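Side-chain contacts in putative sporulation-specific glycosylase YdhD (Bacillus subtilis subsp. subtilis str. 168, PDB 3CZ8), which probably hydrolyses glycosidic bonds of a polysaccharide and may bind chitin, as a family 18 glycosyl hydrolase linked to sporulation: residues Gln121-Ala124 with Ala125-Asp128; Arg202-Ile205 with Glu206-Ala210; Ser242-Asn245 with Ala246-Ala250; Gln258-Ala261 with Glu262-Ser265. The protein carries 1 engineered substitution. All blocks are in the same frame, centred on the assembly; numbering follows the deposited sequence.

Interaction 1 of 4, residues Gln121-Ala124 with Ala125-Asp128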
# COMPACT_ATOMS: atom_id res chain seq x y z
N GLN A 121 -10.17 17.58 -10.95
CA GLN A 121 -11.27 18.54 -10.82
C GLN A 121 -10.98 19.83 -11.59
O GLN A 121 -11.24 20.94 -11.10
CB GLN A 121 -11.62 18.82 -9.35
CG GLN A 121 -12.13 17.60 -8.57
CD GLN A 121 -12.10 17.82 -7.06
OE1 GLN A 121 -12.48 18.88 -6.56
NE2 GLN A 121 -11.64 16.81 -6.32
N VAL A 122 -10.42 19.69 -12.79
CA VAL A 122 -10.23 20.82 -13.70
C VAL A 122 -11.63 21.19 -14.18
O VAL A 122 -12.34 20.35 -14.73
CB VAL A 122 -9.28 20.48 -14.89
CG1 VAL A 122 -9.37 21.53 -16.01
CG2 VAL A 122 -7.83 20.36 -14.40
N SER A 123 -12.02 22.44 -13.94
CA SER A 123 -13.34 22.92 -14.36
C SER A 123 -13.49 22.92 -15.89
O SER A 123 -12.51 23.05 -16.62
CB SER A 123 -13.65 24.30 -13.75
OG SER A 123 -12.84 25.31 -14.31
N ALA A 124 -14.73 22.73 -16.35
CA ALA A 124 -15.05 22.60 -17.77
C ALA A 124 -14.80 23.87 -18.58
O ALA A 124 -14.61 23.80 -19.80
CB ALA A 124 -16.49 22.17 -17.92
N ALA A 125 -14.82 25.02 -17.91
CA ALA A 125 -14.56 26.31 -18.56
C ALA A 125 -13.07 26.48 -18.89
O ALA A 125 -12.71 27.25 -19.78
CB ALA A 125 -15.03 27.45 -17.69
N ASP A 126 -12.23 25.75 -18.16
CA ASP A 126 -10.78 25.83 -18.27
C ASP A 126 -10.20 24.76 -19.19
O ASP A 126 -9.02 24.44 -19.08
CB ASP A 126 -10.16 25.67 -16.88
CG ASP A 126 -10.45 26.83 -15.97
OD1 ASP A 126 -10.96 27.87 -16.44
OD2 ASP A 126 -10.16 26.71 -14.76
N ARG A 127 -11.02 24.24 -20.10
CA ARG A 127 -10.61 23.10 -20.91
C ARG A 127 -9.56 23.44 -21.98
O ARG A 127 -8.58 22.71 -22.12
CB ARG A 127 -11.84 22.35 -21.45
CG ARG A 127 -12.45 22.82 -22.76
CD ARG A 127 -12.27 21.76 -23.83
NE ARG A 127 -12.74 20.45 -23.40
CZ ARG A 127 -13.09 19.45 -24.21
NH1 ARG A 127 -13.05 19.60 -25.53
NH2 ARG A 127 -13.50 18.30 -23.69
N ASP A 128 -9.75 24.56 -22.68
CA ASP A 128 -8.80 25.01 -23.68
C ASP A 128 -7.59 25.67 -23.03
O ASP A 128 -6.49 25.65 -23.59
CB ASP A 128 -9.50 25.94 -24.68
CG ASP A 128 -10.43 25.18 -25.62
OD1 ASP A 128 -11.18 25.84 -26.38
OD2 ASP A 128 -10.41 23.93 -25.61
O HOH W 1 -10.03 24.40 -13.15
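The carboxylate of Asp126 has the hydroxyl of Ser123 standing above its plane, with Ser123 OG 3.3 Å from Asp126 CG. Water 1 reaches the same group from closer to that plane and donates to Asp126 OD2 at 2.8 Å. It also accepts from the backbone, Ser123 N lying 2.9 Å from the water oxygen, and so bridges the two residues. At the other oxygen, Asp126 OD1 accepts from Asn91 ND2, which gives this buried acid a partner from outside the loop. Ser123 OG sits between its own backbone N and carbonyl carbon (chi1 69°), which turns the hydroxyl over the carboxylate.

Residues 121-126 form the loop that leaves strand 114-118 of the family 18 TIM barrel, just past Glu120, the predicted proton donor, and leads into helix 127-143. Ala124 and Ala125 form the corner of a beta turn, where small side chains fit easily. It is closed by Asp126 N donating to Ser123 O at 3.1 Å. Asp126 occupies the N-cap position of the helix, although its carboxylate makes no capping bond. Val122, branched and apolar, lies buried with its CG1 4.3 Å from Asp126 CB.

Interaction 2 of 4, residues Arg202-Ile205 with Glu206-Ala210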
# COMPACT_ATOMS: atom_id res chain seq x y z
N ARG A 202 -13.61 -0.76 -22.58
CA ARG A 202 -13.80 -0.89 -24.03
C ARG A 202 -14.24 0.43 -24.65
O ARG A 202 -13.61 0.92 -25.59
CB ARG A 202 -14.85 -1.97 -24.32
CG ARG A 202 -15.24 -2.14 -25.79
CD ARG A 202 -14.47 -3.27 -26.45
NE ARG A 202 -14.69 -4.54 -25.76
CZ ARG A 202 -13.92 -5.61 -25.89
NH1 ARG A 202 -12.86 -5.59 -26.70
NH2 ARG A 202 -14.20 -6.72 -25.21
N ARG A 203 -15.32 1.00 -24.11
CA ARG A 203 -15.86 2.29 -24.54
C ARG A 203 -14.86 3.44 -24.39
O ARG A 203 -14.77 4.29 -25.28
CB ARG A 203 -17.14 2.62 -23.78
CG ARG A 203 -18.38 1.91 -24.28
CD ARG A 203 -19.52 2.06 -23.28
NE ARG A 203 -20.73 1.37 -23.72
CZ ARG A 203 -21.00 0.08 -23.49
NH1 ARG A 203 -20.15 -0.68 -22.81
NH2 ARG A 203 -22.14 -0.44 -23.94
N THR A 204 -14.12 3.45 -23.28
CA THR A 204 -13.09 4.45 -23.01
C THR A 204 -11.98 4.39 -24.06
O THR A 204 -11.61 5.43 -24.63
CB THR A 204 -12.47 4.28 -21.59
OG1 THR A 204 -13.51 4.39 -20.61
CG2 THR A 204 -11.41 5.34 -21.31
N ILE A 205 -11.50 3.18 -24.34
CA ILE A 205 -10.47 2.95 -25.36
C ILE A 205 -10.96 3.41 -26.74
O ILE A 205 -10.26 4.16 -27.43
CB ILE A 205 -10.01 1.47 -25.38
CG1 ILE A 205 -9.16 1.15 -24.13
CG2 ILE A 205 -9.17 1.16 -26.62
CD1 ILE A 205 -8.95 -0.34 -23.90
N GLU A 206 -12.18 3.00 -27.10
CA GLU A 206 -12.79 3.29 -28.40
C GLU A 206 -12.92 4.79 -28.65
O GLU A 206 -12.68 5.27 -29.76
CB GLU A 206 -14.17 2.63 -28.49
CG GLU A 206 -14.48 1.97 -29.84
CD GLU A 206 -14.12 0.50 -29.86
OE1 GLU A 206 -14.68 -0.27 -29.06
OE2 GLU A 206 -13.28 0.10 -30.70
N PHE A 207 -13.27 5.53 -27.59
CA PHE A 207 -13.34 6.98 -27.61
C PHE A 207 -11.95 7.62 -27.72
O PHE A 207 -11.79 8.65 -28.38
CB PHE A 207 -14.07 7.47 -26.35
CG PHE A 207 -14.11 8.97 -26.19
CD1 PHE A 207 -15.02 9.74 -26.91
CD2 PHE A 207 -13.27 9.60 -25.28
CE1 PHE A 207 -15.07 11.12 -26.76
CE2 PHE A 207 -13.31 10.98 -25.11
CZ PHE A 207 -14.22 11.74 -25.85
N THR A 208 -10.95 7.00 -27.09
CA THR A 208 -9.59 7.53 -27.06
C THR A 208 -8.78 7.28 -28.34
O THR A 208 -8.05 8.16 -28.80
CB THR A 208 -8.80 7.00 -25.84
OG1 THR A 208 -9.64 7.02 -24.68
CG2 THR A 208 -7.59 7.87 -25.57
N ILE A 209 -8.91 6.09 -28.92
CA ILE A 209 -8.16 5.72 -30.13
C ILE A 209 -8.64 6.44 -31.40
O ILE A 209 -8.01 6.37 -32.45
CB ILE A 209 -8.15 4.19 -30.37
CG1 ILE A 209 -9.57 3.68 -30.64
CG2 ILE A 209 -7.46 3.47 -29.20
CD1 ILE A 209 -9.69 2.20 -30.83
N ALA A 210 -9.78 7.13 -31.28
CA ALA A 210 -10.30 7.99 -32.34
C ALA A 210 -9.74 9.40 -32.22
O ALA A 210 -10.01 10.25 -33.06
CB ALA A 210 -11.83 8.02 -32.27
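Thr208 meets the carbonyl of Thr204, one helical turn earlier, through two donors. Of the hydrogen bonds, the backbone one runs from Thr208 N to Thr204 O at 3.0 Å. The hydroxyl, anti to its own carbonyl carbon (chi1 -43°), bends back so that Thr208 OG1 donates to the same Thr204 O; the modelled 2.5 Å is short and its exact value is best read with caution. The two donors arrive from opposite faces of the carbonyl plane. A valine in place of Thr208 would probably leave Thr204 O with the backbone N-H alone and set a methyl group against that oxygen. The next bond, Ile209 N to Ile205 O, is 2.8 Å long.

Apolar contact is made by Ile205 and Ile209, whose CG2 methyls are 3.9 Å apart. Ile205 packs on Ile219 of strand 217-220 and on Ile294 of helix 285-297, while Ile209 leans on Ile217. Thr204 and Thr208 touch Ile180 of strand 177-181, so helix 198-208 covers both strands of its beta-alpha-beta unit.

Charged side chains run side by side on a more open flank, without their charged atoms touching. The guanidinium of Arg202 and carboxylate of Glu206 have planes 14° apart, yet Arg202 NE stays 5.4 Å from Glu206 OE1. The closer approach is made by methylene, Arg202 CG lying 3.8 Å from Glu206 OE1. The guanidinium turns instead to a salt bridge with Glu297, and Glu206 OE2 makes a weak hydrogen bond with Tyr298 OH.

Attraction between Arg202 and Glu206 is therefore likely to be diffuse, whereas the buried threonine hydroxyl finds its acceptor within its own helix.

Interaction 3 of 4, residues Ser242-Asn245 with Ala246-Ala250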
# COMPACT_ATOMS: atom_id res chain seq x y z
N SER A 242 -7.83 -2.41 -0.37
CA SER A 242 -6.98 -2.94 -1.42
C SER A 242 -7.57 -4.24 -1.96
O SER A 242 -8.46 -4.82 -1.34
CB SER A 242 -5.54 -3.15 -0.92
OG SER A 242 -5.39 -4.41 -0.27
N ASN A 243 -7.08 -4.68 -3.11
CA ASN A 243 -7.54 -5.93 -3.69
C ASN A 243 -7.23 -7.14 -2.82
O ASN A 243 -8.03 -8.06 -2.73
CB ASN A 243 -7.00 -6.09 -5.11
CG ASN A 243 -7.56 -5.03 -6.06
OD1 ASN A 243 -8.76 -4.79 -6.09
ND2 ASN A 243 -6.68 -4.39 -6.82
N GLN A 244 -6.07 -7.11 -2.15
CA GLN A 244 -5.72 -8.15 -1.19
C GLN A 244 -6.63 -8.11 0.05
O GLN A 244 -7.05 -9.16 0.54
CB GLN A 244 -4.25 -8.08 -0.77
CG GLN A 244 -3.78 -9.36 -0.08
CD GLN A 244 -2.34 -9.31 0.35
OE1 GLN A 244 -1.45 -8.93 -0.41
NE2 GLN A 244 -2.09 -9.72 1.59
N ASN A 245 -6.96 -6.90 0.51
CA ASN A 245 -7.93 -6.70 1.61
C ASN A 245 -9.29 -7.33 1.34
O ASN A 245 -9.90 -7.88 2.24
CB ASN A 245 -8.15 -5.22 1.91
CG ASN A 245 -6.94 -4.56 2.53
OD1 ASN A 245 -6.83 -3.34 2.50
ND2 ASN A 245 -6.04 -5.35 3.11
N ALA A 246 -9.76 -7.21 0.10
CA ALA A 246 -11.00 -7.85 -0.33
C ALA A 246 -10.94 -9.37 -0.22
O ALA A 246 -11.87 -10.00 0.29
CB ALA A 246 -11.34 -7.44 -1.75
N ILE A 247 -9.84 -9.96 -0.69
CA ILE A 247 -9.59 -11.40 -0.56
C ILE A 247 -9.51 -11.81 0.91
O ILE A 247 -10.08 -12.83 1.29
CB ILE A 247 -8.34 -11.81 -1.37
CG1 ILE A 247 -8.73 -12.04 -2.83
CG2 ILE A 247 -7.67 -13.07 -0.80
CD1 ILE A 247 -7.69 -11.60 -3.82
N GLU A 248 -8.85 -10.99 1.72
CA GLU A 248 -8.74 -11.20 3.16
C GLU A 248 -10.10 -11.17 3.88
O GLU A 248 -10.31 -11.93 4.82
CB GLU A 248 -7.79 -10.18 3.79
CG GLU A 248 -6.30 -10.46 3.49
CD GLU A 248 -5.41 -9.24 3.65
OE1 GLU A 248 -5.92 -8.12 3.92
OE2 GLU A 248 -4.18 -9.40 3.51
N ARG A 249 -11.00 -10.31 3.42
CA ARG A 249 -12.36 -10.24 3.97
C ARG A 249 -13.23 -11.41 3.52
O ARG A 249 -14.07 -11.88 4.28
CB ARG A 249 -13.04 -8.92 3.62
CG ARG A 249 -12.45 -7.75 4.37
CD ARG A 249 -13.22 -6.47 4.14
NE ARG A 249 -12.56 -5.35 4.80
CZ ARG A 249 -13.16 -4.21 5.15
NH1 ARG A 249 -14.46 -4.03 4.91
NH2 ARG A 249 -12.46 -3.26 5.75
N ALA A 250 -13.01 -11.90 2.30
CA ALA A 250 -13.70 -13.09 1.80
C ALA A 250 -13.33 -14.34 2.60
O ALA A 250 -14.15 -15.24 2.74
CB ALA A 250 -13.42 -13.29 0.32
O HOH W 2 -9.83 -5.66 4.87
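Glu248 grips two amides of the preceding turn, those of Gln244 and Asn245, at the start of helix 243-252, which a capping box of Ser242 and Asn245 opens. Gln244 NE2 donates to Glu248 OE2 at 2.9 Å, on the anti side, its amide turned 83° from the carboxylate. Asn245 ND2 donates to Glu248 OE1, also at 2.9 Å, on the syn side; both donors are tilted out of the carboxylate plane. Glutamate has the reach and the two oxygens to serve both, and OE1 is also hydrogen-bonded to Tyr14 OH of the second subunit.

An alanine at Glu248 would probably leave Gln244 NE2 without this acceptor, and take from Asn245 ND2 and Tyr14 OH their shared partner.

The capping box positions Asn245: Asn245 N donates to Ser242 OG at 3.0 Å, and Asn245 OD1 accepts from Ser242 N at 3.2 Å. With CG beside its backbone N (chi1 -69°), the Asn245 amide reaches back to the cap while ND2 faces Glu248. Further out, Asn245 ND2 also bonds Trp306 O of the second subunit, and Gln244 OE1 pairs with its Asn243 ND2.

On another side, Arg249 NH1 forms a salt bridge with Asp227, and Arg249 NE donates to water 2 at 2.7 Å, in the guanidinium plane.

Interaction 4 of 4, residues Gln258-Ala261 with Glu262-Ser265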
# COMPACT_ATOMS: atom_id res chain seq x y z
N GLN A 258 -17.29 -14.79 -6.46
CA GLN A 258 -17.89 -14.96 -7.78
C GLN A 258 -17.38 -13.94 -8.79
O GLN A 258 -16.70 -12.98 -8.44
CB GLN A 258 -19.43 -14.98 -7.70
CG GLN A 258 -20.04 -14.15 -6.59
CD GLN A 258 -21.50 -14.47 -6.34
OE1 GLN A 258 -22.08 -14.03 -5.35
NE2 GLN A 258 -22.10 -15.25 -7.24
N TYR A 259 -17.71 -14.17 -10.06
CA TYR A 259 -17.15 -13.41 -11.17
C TYR A 259 -18.24 -13.02 -12.16
O TYR A 259 -18.92 -13.89 -12.71
CB TYR A 259 -16.07 -14.25 -11.86
CG TYR A 259 -15.16 -13.49 -12.79
CD1 TYR A 259 -14.09 -12.74 -12.29
CD2 TYR A 259 -15.35 -13.52 -14.17
CE1 TYR A 259 -13.24 -12.05 -13.14
CE2 TYR A 259 -14.51 -12.83 -15.03
CZ TYR A 259 -13.45 -12.09 -14.51
OH TYR A 259 -12.61 -11.41 -15.35
N SER A 260 -18.40 -11.72 -12.38
CA SER A 260 -19.35 -11.21 -13.36
C SER A 260 -18.82 -11.46 -14.77
O SER A 260 -17.68 -11.11 -15.08
CB SER A 260 -19.61 -9.72 -13.16
OG SER A 260 -20.48 -9.22 -14.15
N ALA A 261 -19.64 -12.10 -15.60
CA ALA A 261 -19.26 -12.42 -16.97
C ALA A 261 -19.30 -11.16 -17.84
O ALA A 261 -18.40 -10.93 -18.65
CB ALA A 261 -20.18 -13.49 -17.54
N GLU A 262 -20.34 -10.35 -17.63
CA GLU A 262 -20.54 -9.08 -18.34
C GLU A 262 -19.42 -8.09 -18.03
O GLU A 262 -18.82 -7.51 -18.94
CB GLU A 262 -21.90 -8.49 -17.96
CG GLU A 262 -22.28 -7.21 -18.70
CD GLU A 262 -23.48 -6.49 -18.09
OE1 GLU A 262 -23.61 -5.26 -18.31
OE2 GLU A 262 -24.28 -7.13 -17.38
N TYR A 263 -19.13 -7.92 -16.74
CA TYR A 263 -18.21 -6.89 -16.28
C TYR A 263 -16.75 -7.33 -16.24
O TYR A 263 -15.85 -6.48 -16.25
CB TYR A 263 -18.64 -6.37 -14.90
CG TYR A 263 -20.02 -5.74 -14.86
CD1 TYR A 263 -20.92 -6.06 -13.84
CD2 TYR A 263 -20.43 -4.82 -15.83
CE1 TYR A 263 -22.18 -5.48 -13.78
CE2 TYR A 263 -21.69 -4.24 -15.79
CZ TYR A 263 -22.56 -4.57 -14.76
OH TYR A 263 -23.81 -4.00 -14.71
N GLN A 264 -16.52 -8.65 -16.22
CA GLN A 264 -15.19 -9.25 -15.99
C GLN A 264 -14.55 -8.68 -14.71
O GLN A 264 -13.41 -8.20 -14.72
CB GLN A 264 -14.27 -9.11 -17.21
CG GLN A 264 -14.73 -9.88 -18.44
CD GLN A 264 -14.63 -11.38 -18.30
OE1 GLN A 264 -13.56 -11.91 -18.00
NE2 GLN A 264 -15.74 -12.07 -18.51
N SER A 265 -15.32 -8.72 -13.63
CA SER A 265 -14.94 -8.16 -12.34
C SER A 265 -15.36 -9.12 -11.22
O SER A 265 -16.49 -9.61 -11.24
CB SER A 265 -15.61 -6.80 -12.13
OG SER A 265 -15.28 -5.90 -13.18
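Tyr259 and Gln264 lock together across a beta hairpin that joins strand 258-260 to strand 265-271, at the edge of the antiparallel sheet. On the tight side, the hydroxyl Tyr259 OH donates to Gln264 OE1 at 2.9 Å, from well above the plane of that amide. The ring and amide planes stand 75° apart, and Gln264 OE1 lies at the ring's edge while Ser265 N sits over one face, 3.9 Å above the plane and offset toward the rim. Tyrosine suits the place because it offers both a hydroxyl for Gln264 OE1 and a ring for the cation-pi contact with Arg286.

Ser260 closes the turn from within. Its hydroxyl, anti to the backbone N (chi1 177°), turns toward the backbone of Tyr263 and accepts from Tyr263 N at 3.2 Å, a bond with an angle of 160° at the hydrogen. Ser260 N in turn donates to Ser265 O at 3.1 Å. The Tyr263 ring packs on Pro194, Pro197 and Trp281.

The loose side is the tip, where Ala261 and Glu262 are exposed and the extended Glu262 chain carries its carboxylate away from the hairpin, as befits a charged residue.

Gln264 provides the other hold of the tight side. Its left-handed backbone conformation brings the chain back toward the first strand. Bent at chi2, its side chain curls over the turn until Gln264 NE2 donates to Ala261 O at 2.9 Å, the acceptor lying in the plane of the amide.

Along the chain the four contacts come in series, all inside the glycosyl hydrolase family 18 domain. Interactions 1 and 2 belong to the barrel: the first leads into helix 127-143 just beyond the predicted proton donor, and the second lies on helix 198-208, with centres about 21 Å apart. Interactions 3 and 4, about 17 Å apart between centres, fall in the insertion between barrel strand 217-220 and helix 285-297, on helix 243-252 and at the edge of the five-stranded antiparallel sheet. Interaction 4 comes within about 7 Å of interaction 2 (nearest atoms), near the join of the two parts. Interaction 3 alone touches the second subunit, linking this insertion to dimer assembly.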